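Local coordinates for Non-ribosomal peptide synthetase (Streptomyces halstedii, PDB 3WV4), which contains a domain of the AMP-binding family, in the ANL clan, and belongs to the non-ribosomal peptide synthetases, at residues F83-D88 / G114-V120; V109-Y113 / V252-T256; P192-L198 / A212-I218. All blocks are in the same frame, centred on the assembly; numbering follows the deposited sequence.

Contact 1: residues F83-D88 / G114-V120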
loop_
_atom_site.group_PDB
_atom_site.type_symbol
_atom_site.label_atom_id
_atom_site.label_comp_id
_atom_site.label_asym_id
_atom_site.label_seq_id
_atom_site.Cartn_x
_atom_site.Cartn_y
_atom_site.Cartn_z
ATOM N N PHE A 83 14.293 9.953 -11.633
ATOM C CA PHE A 83 14.722 9.584 -10.291
ATOM C C PHE A 83 15.622 8.343 -10.323
ATOM O O PHE A 83 16.596 8.266 -9.570
ATOM C CB PHE A 83 13.552 9.419 -9.312
ATOM C CG PHE A 83 14.018 9.137 -7.931
ATOM C CD1 PHE A 83 14.610 10.154 -7.183
ATOM C CD2 PHE A 83 14.062 7.852 -7.472
ATOM C CE1 PHE A 83 15.136 9.887 -5.935
ATOM C CE2 PHE A 83 14.554 7.577 -6.216
ATOM C CZ PHE A 83 15.095 8.599 -5.428
ATOM N N SER A 84 15.335 7.384 -11.224
ATOM C CA SER A 84 16.233 6.258 -11.399
ATOM C C SER A 84 17.675 6.745 -11.800
ATOM O O SER A 84 18.676 6.232 -11.293
ATOM C CB SER A 84 15.690 5.279 -12.434
ATOM O OG SER A 84 14.459 4.695 -12.027
ATOM N N ALA A 85 17.782 7.736 -12.694
ATOM C CA ALA A 85 19.100 8.224 -13.112
ATOM C C ALA A 85 19.810 8.867 -11.954
ATOM O O ALA A 85 21.004 8.755 -11.824
ATOM C CB ALA A 85 18.975 9.221 -14.232
ATOM N N TRP A 86 19.057 9.501 -11.068
ATOM C CA TRP A 86 19.640 10.028 -9.876
ATOM C C TRP A 86 20.199 8.927 -9.005
ATOM O O TRP A 86 21.262 9.085 -8.425
ATOM C CB TRP A 86 18.571 10.800 -9.104
ATOM C CG TRP A 86 19.052 11.543 -7.963
ATOM C CD1 TRP A 86 19.507 12.820 -7.961
ATOM C CD2 TRP A 86 19.032 11.110 -6.602
ATOM N NE1 TRP A 86 19.833 13.206 -6.669
ATOM C CE2 TRP A 86 19.564 12.178 -5.812
ATOM C CE3 TRP A 86 18.687 9.904 -5.969
ATOM C CZ2 TRP A 86 19.701 12.092 -4.433
ATOM C CZ3 TRP A 86 18.811 9.820 -4.582
ATOM C CH2 TRP A 86 19.345 10.894 -3.831
ATOM N N LEU A 87 19.450 7.834 -8.827
ATOM C CA LEU A 87 19.996 6.719 -8.086
ATOM C C LEU A 87 21.286 6.247 -8.740
ATOM O O LEU A 87 22.287 6.059 -8.072
ATOM C CB LEU A 87 18.996 5.558 -8.017
ATOM C CG LEU A 87 17.764 5.834 -7.145
ATOM C CD1 LEU A 87 16.784 4.680 -7.212
ATOM C CD2 LEU A 87 18.172 6.095 -5.709
ATOM N N ASP A 88 21.258 6.057 -10.048
ATOM C CA ASP A 88 22.431 5.613 -10.780
ATOM C C ASP A 88 23.603 6.574 -10.516
ATOM O O ASP A 88 24.729 6.147 -10.282
ATOM C CB ASP A 88 22.123 5.552 -12.278
ATOM C CG ASP A 88 21.141 4.438 -12.650
ATOM O OD1 ASP A 88 21.110 3.434 -11.912
ATOM O OD2 ASP A 88 20.425 4.587 -13.693
ATOM N N GLY A 114 10.888 4.895 -9.333
ATOM C CA GLY A 114 12.235 5.023 -9.895
ATOM C C GLY A 114 13.149 4.036 -9.197
ATOM O O GLY A 114 14.055 3.448 -9.819
ATOM N N ALA A 115 12.916 3.836 -7.893
ATOM C CA ALA A 115 13.692 2.841 -7.153
ATOM C C ALA A 115 13.396 1.424 -7.572
ATOM O O ALA A 115 14.311 0.589 -7.707
ATOM C CB ALA A 115 13.454 2.986 -5.699
ATOM N N CYS A 116 12.140 1.123 -7.801
ATOM C CA CYS A 116 11.788 -0.221 -8.273
ATOM C C CYS A 116 12.475 -0.569 -9.626
ATOM O O CYS A 116 12.953 -1.727 -9.816
ATOM C CB CYS A 116 10.274 -0.331 -8.418
ATOM S SG CYS A 116 9.419 -0.536 -6.833
ATOM N N ARG A 117 12.505 0.425 -10.539
ATOM C CA ARG A 117 13.066 0.273 -11.890
ATOM C C ARG A 117 14.565 -0.011 -11.854
ATOM O O ARG A 117 15.139 -0.357 -12.889
ATOM C CB ARG A 117 12.901 1.546 -12.705
ATOM C CG ARG A 117 11.506 1.847 -13.173
ATOM C CD ARG A 117 11.466 3.175 -13.924
ATOM N NE ARG A 117 11.969 2.965 -15.280
ATOM C CZ ARG A 117 13.164 3.334 -15.733
ATOM N NH1 ARG A 117 14.056 4.003 -14.970
ATOM N NH2 ARG A 117 13.456 3.042 -17.002
ATOM N N ARG A 118 15.197 0.208 -10.703
ATOM C CA ARG A 118 16.603 -0.107 -10.511
ATOM C C ARG A 118 16.834 -1.245 -9.570
ATOM O O ARG A 118 17.956 -1.465 -9.141
ATOM C CB ARG A 118 17.382 1.154 -10.051
ATOM C CG ARG A 118 17.453 2.200 -11.153
ATOM C CD ARG A 118 18.301 1.683 -12.325
ATOM N NE ARG A 118 18.352 2.589 -13.485
ATOM C CZ ARG A 118 17.647 2.447 -14.604
ATOM N NH1 ARG A 118 16.751 1.475 -14.747
ATOM N NH2 ARG A 118 17.803 3.326 -15.577
ATOM N N GLY A 119 15.781 -1.956 -9.196
ATOM C CA GLY A 119 15.904 -2.993 -8.162
ATOM C C GLY A 119 16.323 -2.477 -6.820
ATOM O O GLY A 119 16.786 -3.238 -5.971
ATOM N N VAL A 120 16.167 -1.186 -6.589
ATOM C CA VAL A 120 16.505 -0.596 -5.273
ATOM C C VAL A 120 15.274 -0.765 -4.374
ATOM O O VAL A 120 14.107 -0.724 -4.819
ATOM C CB VAL A 120 16.906 0.895 -5.473
ATOM C CG1 VAL A 120 16.994 1.705 -4.187
ATOM C CG2 VAL A 120 18.217 0.945 -6.198
#

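Contact 2: residues V109-Y113 / V252-T256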
loop_
_atom_site.group_PDB
_atom_site.type_symbol
_atom_site.label_atom_id
_atom_site.label_comp_id
_atom_site.label_asym_id
_atom_site.label_seq_id
_atom_site.Cartn_x
_atom_site.Cartn_y
_atom_site.Cartn_z
ATOM N N VAL A 109 5.873 9.102 -5.090
ATOM C CA VAL A 109 5.456 8.002 -5.963
ATOM C C VAL A 109 6.528 7.775 -7.052
ATOM O O VAL A 109 6.794 6.625 -7.476
ATOM C CB VAL A 109 4.095 8.322 -6.591
ATOM C CG1 VAL A 109 3.612 7.180 -7.486
ATOM C CG2 VAL A 109 3.059 8.559 -5.500
ATOM N N ALA A 110 7.154 8.884 -7.461
ATOM C CA ALA A 110 8.277 8.857 -8.383
ATOM C C ALA A 110 9.508 8.238 -7.750
ATOM O O ALA A 110 10.228 7.465 -8.421
ATOM C CB ALA A 110 8.584 10.270 -8.900
ATOM N N VAL A 111 9.728 8.517 -6.457
ATOM C CA VAL A 111 10.814 7.881 -5.713
ATOM C C VAL A 111 10.577 6.369 -5.651
ATOM O O VAL A 111 11.446 5.562 -5.956
ATOM C CB VAL A 111 10.964 8.471 -4.318
ATOM C CG1 VAL A 111 11.973 7.683 -3.521
ATOM C CG2 VAL A 111 11.410 9.920 -4.405
ATOM N N PHE A 112 9.367 5.991 -5.320
ATOM C CA PHE A 112 8.989 4.591 -5.259
ATOM C C PHE A 112 9.243 3.886 -6.595
ATOM O O PHE A 112 9.981 2.904 -6.695
ATOM C CB PHE A 112 7.522 4.516 -4.830
ATOM C CG PHE A 112 6.960 3.160 -4.882
ATOM C CD1 PHE A 112 7.615 2.124 -4.298
ATOM C CD2 PHE A 112 5.806 2.897 -5.595
ATOM C CE1 PHE A 112 7.095 0.836 -4.347
ATOM C CE2 PHE A 112 5.305 1.613 -5.696
ATOM C CZ PHE A 112 5.935 0.589 -5.057
ATOM N N TYR A 113 8.658 4.399 -7.648
ATOM C CA TYR A 113 8.790 3.716 -8.939
ATOM C C TYR A 113 10.198 3.753 -9.502
ATOM O O TYR A 113 10.675 2.733 -10.071
ATOM C CB TYR A 113 7.803 4.272 -9.940
ATOM C CG TYR A 113 6.380 3.712 -9.791
ATOM C CD1 TYR A 113 6.136 2.327 -9.786
ATOM C CD2 TYR A 113 5.301 4.557 -9.654
ATOM C CE1 TYR A 113 4.852 1.815 -9.618
ATOM C CE2 TYR A 113 4.025 4.046 -9.476
ATOM C CZ TYR A 113 3.821 2.668 -9.472
ATOM O OH TYR A 113 2.563 2.171 -9.369
ATOM N N VAL A 252 -1.669 3.392 -4.647
ATOM C CA VAL A 252 -0.762 3.831 -5.756
ATOM C C VAL A 252 -0.638 2.701 -6.796
ATOM O O VAL A 252 -0.760 2.927 -7.991
ATOM C CB VAL A 252 0.658 4.120 -5.254
ATOM C CG1 VAL A 252 1.592 4.448 -6.415
ATOM C CG2 VAL A 252 0.668 5.232 -4.237
ATOM N N LEU A 253 -0.438 1.463 -6.318
ATOM C CA LEU A 253 -0.274 0.335 -7.250
ATOM C C LEU A 253 -1.505 0.004 -8.021
ATOM O O LEU A 253 -1.462 -0.206 -9.263
ATOM C CB LEU A 253 0.193 -0.900 -6.515
ATOM C CG LEU A 253 1.540 -0.704 -5.811
ATOM C CD1 LEU A 253 1.750 -1.757 -4.703
ATOM C CD2 LEU A 253 2.614 -0.786 -6.833
ATOM N N ILE A 254 -2.632 -0.055 -7.324
ATOM C CA ILE A 254 -3.856 -0.437 -7.982
ATOM C C ILE A 254 -4.328 0.669 -8.957
ATOM O O ILE A 254 -4.841 0.347 -10.059
ATOM C CB ILE A 254 -4.933 -0.805 -6.977
ATOM C CG1 ILE A 254 -4.525 -2.116 -6.295
ATOM C CG2 ILE A 254 -6.277 -0.918 -7.676
ATOM C CD1 ILE A 254 -5.178 -2.360 -4.987
ATOM N N SER A 255 -4.195 1.932 -8.578
ATOM C CA SER A 255 -4.506 2.993 -9.536
ATOM C C SER A 255 -3.652 2.816 -10.727
ATOM O O SER A 255 -4.117 2.899 -11.826
ATOM C CB SER A 255 -4.320 4.411 -8.998
ATOM O OG SER A 255 -4.925 4.523 -7.736
ATOM N N THR A 256 -2.384 2.546 -10.511
ATOM C CA THR A 256 -1.446 2.429 -11.626
ATOM C C THR A 256 -1.769 1.188 -12.482
ATOM O O THR A 256 -1.797 1.257 -13.705
ATOM C CB THR A 256 -0.014 2.445 -11.111
ATOM O OG1 THR A 256 0.183 3.615 -10.291
ATOM C CG2 THR A 256 0.945 2.481 -12.236
#

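Contact 3: residues P192-L198 / A212-I218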
loop_
_atom_site.group_PDB
_atom_site.type_symbol
_atom_site.label_atom_id
_atom_site.label_comp_id
_atom_site.label_asym_id
_atom_site.label_seq_id
_atom_site.Cartn_x
_atom_site.Cartn_y
_atom_site.Cartn_z
ATOM N N PRO A 192 11.805 -10.722 -10.549
ATOM C CA PRO A 192 10.551 -10.717 -9.812
ATOM C C PRO A 192 10.716 -11.099 -8.359
ATOM O O PRO A 192 9.840 -10.770 -7.538
ATOM C CB PRO A 192 9.741 -11.772 -10.527
ATOM C CG PRO A 192 10.189 -11.603 -11.962
ATOM C CD PRO A 192 11.658 -11.364 -11.868
ATOM N N GLU A 193 11.817 -11.795 -8.038
ATOM C CA GLU A 193 12.077 -12.210 -6.663
ATOM C C GLU A 193 12.821 -11.173 -5.888
ATOM O O GLU A 193 12.992 -11.317 -4.711
ATOM C CB GLU A 193 12.869 -13.508 -6.655
ATOM C CG GLU A 193 12.060 -14.697 -7.169
ATOM C CD GLU A 193 12.911 -15.927 -7.471
ATOM O OE1 GLU A 193 13.430 -16.542 -6.528
ATOM O OE2 GLU A 193 13.063 -16.263 -8.660
ATOM N N ASP A 194 13.294 -10.124 -6.544
ATOM C CA ASP A 194 13.988 -9.043 -5.828
ATOM C C ASP A 194 13.045 -8.306 -4.908
ATOM O O ASP A 194 11.876 -8.063 -5.228
ATOM C CB ASP A 194 14.569 -8.021 -6.796
ATOM C CG ASP A 194 15.814 -8.528 -7.519
ATOM O OD1 ASP A 194 16.423 -9.518 -7.094
ATOM O OD2 ASP A 194 16.186 -7.908 -8.526
ATOM N N LEU A 195 13.573 -7.950 -3.754
ATOM C CA LEU A 195 12.895 -7.076 -2.821
ATOM C C LEU A 195 12.602 -5.722 -3.432
ATOM O O LEU A 195 13.465 -5.125 -4.059
ATOM C CB LEU A 195 13.741 -6.882 -1.571
ATOM C CG LEU A 195 13.991 -8.145 -0.751
ATOM C CD1 LEU A 195 14.581 -7.724 0.591
ATOM C CD2 LEU A 195 12.680 -8.893 -0.550
ATOM N N ALA A 196 11.373 -5.257 -3.242
ATOM C CA ALA A 196 10.953 -3.939 -3.704
ATOM C C ALA A 196 10.659 -2.993 -2.545
ATOM O O ALA A 196 10.957 -1.777 -2.616
ATOM C CB ALA A 196 9.709 -4.089 -4.569
ATOM N N VAL A 197 10.053 -3.513 -1.475
ATOM C CA VAL A 197 9.681 -2.679 -0.332
ATOM C C VAL A 197 9.966 -3.364 0.979
ATOM O O VAL A 197 9.838 -4.603 1.077
ATOM C CB VAL A 197 8.168 -2.364 -0.387
ATOM C CG1 VAL A 197 7.697 -1.406 0.668
ATOM C CG2 VAL A 197 7.715 -1.830 -1.744
ATOM N N LEU A 198 10.402 -2.577 1.985
ATOM C CA LEU A 198 10.394 -3.009 3.382
ATOM C C LEU A 198 9.358 -2.227 4.100
ATOM O O LEU A 198 9.375 -0.998 4.090
ATOM C CB LEU A 198 11.737 -2.758 4.117
ATOM C CG LEU A 198 13.014 -3.411 3.571
ATOM C CD1 LEU A 198 14.149 -3.247 4.575
ATOM C CD2 LEU A 198 12.821 -4.899 3.235
ATOM N N ALA A 212 9.499 -7.990 4.377
ATOM C CA ALA A 212 10.263 -7.887 3.169
ATOM C C ALA A 212 9.421 -8.312 2.036
ATOM O O ALA A 212 9.013 -9.478 1.950
ATOM C CB ALA A 212 11.509 -8.764 3.221
ATOM N N CYS A 213 9.216 -7.386 1.101
ATOM C CA CYS A 213 8.243 -7.604 0.066
ATOM C C CYS A 213 8.883 -7.626 -1.274
ATOM O O CYS A 213 9.335 -6.566 -1.767
ATOM C CB CYS A 213 7.177 -6.496 0.100
ATOM S SG CYS A 213 6.283 -6.343 1.656
ATOM N N PRO A 214 8.885 -8.793 -1.918
ATOM C CA PRO A 214 9.402 -8.857 -3.257
ATOM C C PRO A 214 8.449 -8.315 -4.282
ATOM O O PRO A 214 7.263 -8.296 -4.071
ATOM C CB PRO A 214 9.611 -10.370 -3.492
ATOM C CG PRO A 214 9.615 -10.965 -2.118
ATOM C CD PRO A 214 8.595 -10.131 -1.404
ATOM N N HIS A 215 8.972 -7.966 -5.438
ATOM C CA HIS A 215 8.143 -7.529 -6.589
ATOM C C HIS A 215 6.950 -8.387 -6.909
ATOM O O HIS A 215 5.826 -7.879 -7.053
ATOM C CB HIS A 215 9.009 -7.481 -7.863
ATOM C CG HIS A 215 9.881 -6.269 -7.935
ATOM N ND1 HIS A 215 9.571 -5.180 -8.727
ATOM C CD2 HIS A 215 11.037 -5.952 -7.295
ATOM C CE1 HIS A 215 10.508 -4.255 -8.581
ATOM N NE2 HIS A 215 11.401 -4.693 -7.712
ATOM N N GLN A 216 7.144 -9.684 -7.047
ATOM C CA GLN A 216 6.029 -10.486 -7.572
ATOM C C GLN A 216 4.856 -10.557 -6.638
ATOM O O GLN A 216 3.724 -10.600 -7.081
ATOM C CB GLN A 216 6.340 -11.970 -7.782
ATOM C CG GLN A 216 7.719 -12.465 -7.625
ATOM C CD GLN A 216 7.816 -13.968 -7.888
ATOM O OE1 GLN A 216 8.505 -14.680 -7.165
ATOM N NE2 GLN A 216 7.123 -14.435 -8.898
ATOM N N GLN A 217 5.130 -10.740 -5.344
ATOM C CA GLN A 217 4.068 -10.828 -4.355
ATOM C C GLN A 217 3.231 -9.530 -4.404
ATOM O O GLN A 217 2.005 -9.557 -4.300
ATOM C CB GLN A 217 4.633 -10.996 -2.949
ATOM C CG GLN A 217 4.986 -12.405 -2.548
ATOM C CD GLN A 217 6.416 -12.773 -2.884
ATOM O OE1 GLN A 217 6.941 -12.392 -3.918
ATOM N NE2 GLN A 217 7.053 -13.490 -1.996
ATOM N N ILE A 218 3.916 -8.405 -4.555
ATOM C CA ILE A 218 3.278 -7.099 -4.498
ATOM C C ILE A 218 2.338 -6.977 -5.668
ATOM O O ILE A 218 1.179 -6.682 -5.502
ATOM C CB ILE A 218 4.306 -5.926 -4.493
ATOM C CG1 ILE A 218 5.076 -5.854 -3.144
ATOM C CG2 ILE A 218 3.608 -4.577 -4.643
ATOM C CD1 ILE A 218 6.242 -4.852 -3.184
HETATM O O HOH W 1 13.419 -3.283 -6.157
#

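Contact 1: residues F83-D88 / G114-V120
Ser-84 and Gly-114 mark the tight part of this contact, their CA atoms only 4.4 Å apart. Gly-114 has no side chain to hold the backbones apart, and the Phe-83 ring turns an edge to it, CD2 lying 4.1 Å from Gly-114 CA. Serine is small enough for the narrow gap. Its first torsion sets OG beside its backbone N (chi1 -63°), from where it donates to Gly-114 O over 2.6 Å; Ser-80 O, one turn back, also lies in hydrogen-bonding range. Arg-117 NH1 adds a weak bond to the same hydroxyl but is also bonded to Gly-184 O. Next along, the CD1 branch of Leu-87 rests 3.6 Å from Ala-115 CA and touches Val-120 CG2. Val-120 is brought there by a Schellman motif that ends the helix: Val-120 N returns to Ala-115 O and Gly-119 N to Cys-116 O, glycine accepting the positive phi easily. The more open side is polar: here the partly exposed Asp-88 meets Arg-118, NE pointing almost straight (163°) at the syn lone pair of OD2, 2.9 Å away, with carboxylate and guanidinium nearly coplanar. Ser-84 CB lies over one guanidinium face, while NH1 holds Arg-117 O and NH2 reaches Glu-186 O.

Contact 2: residues V109-Y113 / V252-T256
Tyr-113 reaches across to Thr-256 between two helix segments whose axes stay 12.5 Å apart, a gap that suits a long, flat side chain. Its CB lies over its own helix, 3.5 Å from Val-109 O. With CG beside the backbone N (chi1 -80°), the ring then heads for helix 246-258. Phe-112 CD2 sits over the centre of one ring face, 4.1 Å above the plane, while CD2 of the tyrosine borders the CG1 branch of Val-109. Further out, CE2 meets Val-252 CG1 at 3.9 Å, and CE1 faces Leu-253 CD2 more loosely. At the tip, Tyr-113 OH comes to 2.9 Å from Thr-256 OG1 and also packs closely on the threonine CB. Thr-256 is itself tied down, donating from OG1 to Val-252 O over 2.6 Å; that carbonyl takes the Thr-256 backbone N-H from the opposite face of its plane. Beside the tyrosine, branched and apolar residues fill in: Val-109 CG1 meets Val-252 CG1 tip to tip at 3.6 Å. At the edge of its ring, Phe-112 CE2 lies 3.8 Å from Leu-253 CD2. Each helix is the crossover of a beta-alpha-beta unit, one from strand 97-101 to 121-124, the other from strand 236-239 to 261-264; packed nearly perpendicular (81°), they join two sheets in the layered alpha/beta architecture of the ANL fold.

Contact 3: residues P192-L198 / A212-I218
Ala-196 and Val-197 both direct their backbone N-H at one carbonyl, Cys-213 O, forming a classic beta bulge. Ala-196 N lies 2.8 Å from Cys-213 O and Val-197 N 3.1 Å from it, both bonds nearly straight, and the antiparallel register slips by one residue. Beyond the bulge the pairing is regular, with Cys-213 N returning to Val-197 O. Towards the other end, Pro-214, which has no N-H to donate and stands in a non-hydrogen-bonded pair with Leu-195, sits at the N-cap of helix 215-229, and His-215 N donates to Asp-194 O over 2.9 Å. The His-215 ring lies under the Ala-196 methyl, a CH-pi contact with CB 3.8 Å from the ring centroid; the small alanine lets strand and ring come this close. A water joins NE2 to Leu-195 O, and ND1 is hydrogen-bonded to Val-47 N, which together fix the ring's rotation. Ile-218 CD1 packs 3.7 Å from Val-197 CG2 and also touches Ala-196 CB, while Leu-195 CD2 reaches both Ala-212 CB and Pro-214 CG. Strand 195-200 is hydrogen-bonded through its backbone to Phe-122 of strand 121-124, and Ala-212 on the other strand to Ala-399 and Gly-400, while Leu-249 of helix 246-258 covers Val-197.

Helix 106-116 ties the set together: contact 1 uses its C-terminal end, contact 2 its middle, and their centres lie 13 Å apart. Phe-83 bridges them, its CD2 packing 3.7 Å from Val-111 CA. Contact 2 is the most central, about 9 Å from the centre of the chain, against 13 Å for contact 3 and 19 Å for contact 1. It meets contact 3 twice, through Leu-253 CD1, 3.4 Å from Ile-218 CG2, and through Phe-112 CE1, 3.8 Å from Val-197 CG2. Contacts 1 and 3 adjoin where Cys-116 O lies 3.7 Å from His-215 CE1. Val-47 borders all three, touching Cys-116, Phe-112, Tyr-113 and Leu-253, while its N is hydrogen-bonded to His-215 ND1.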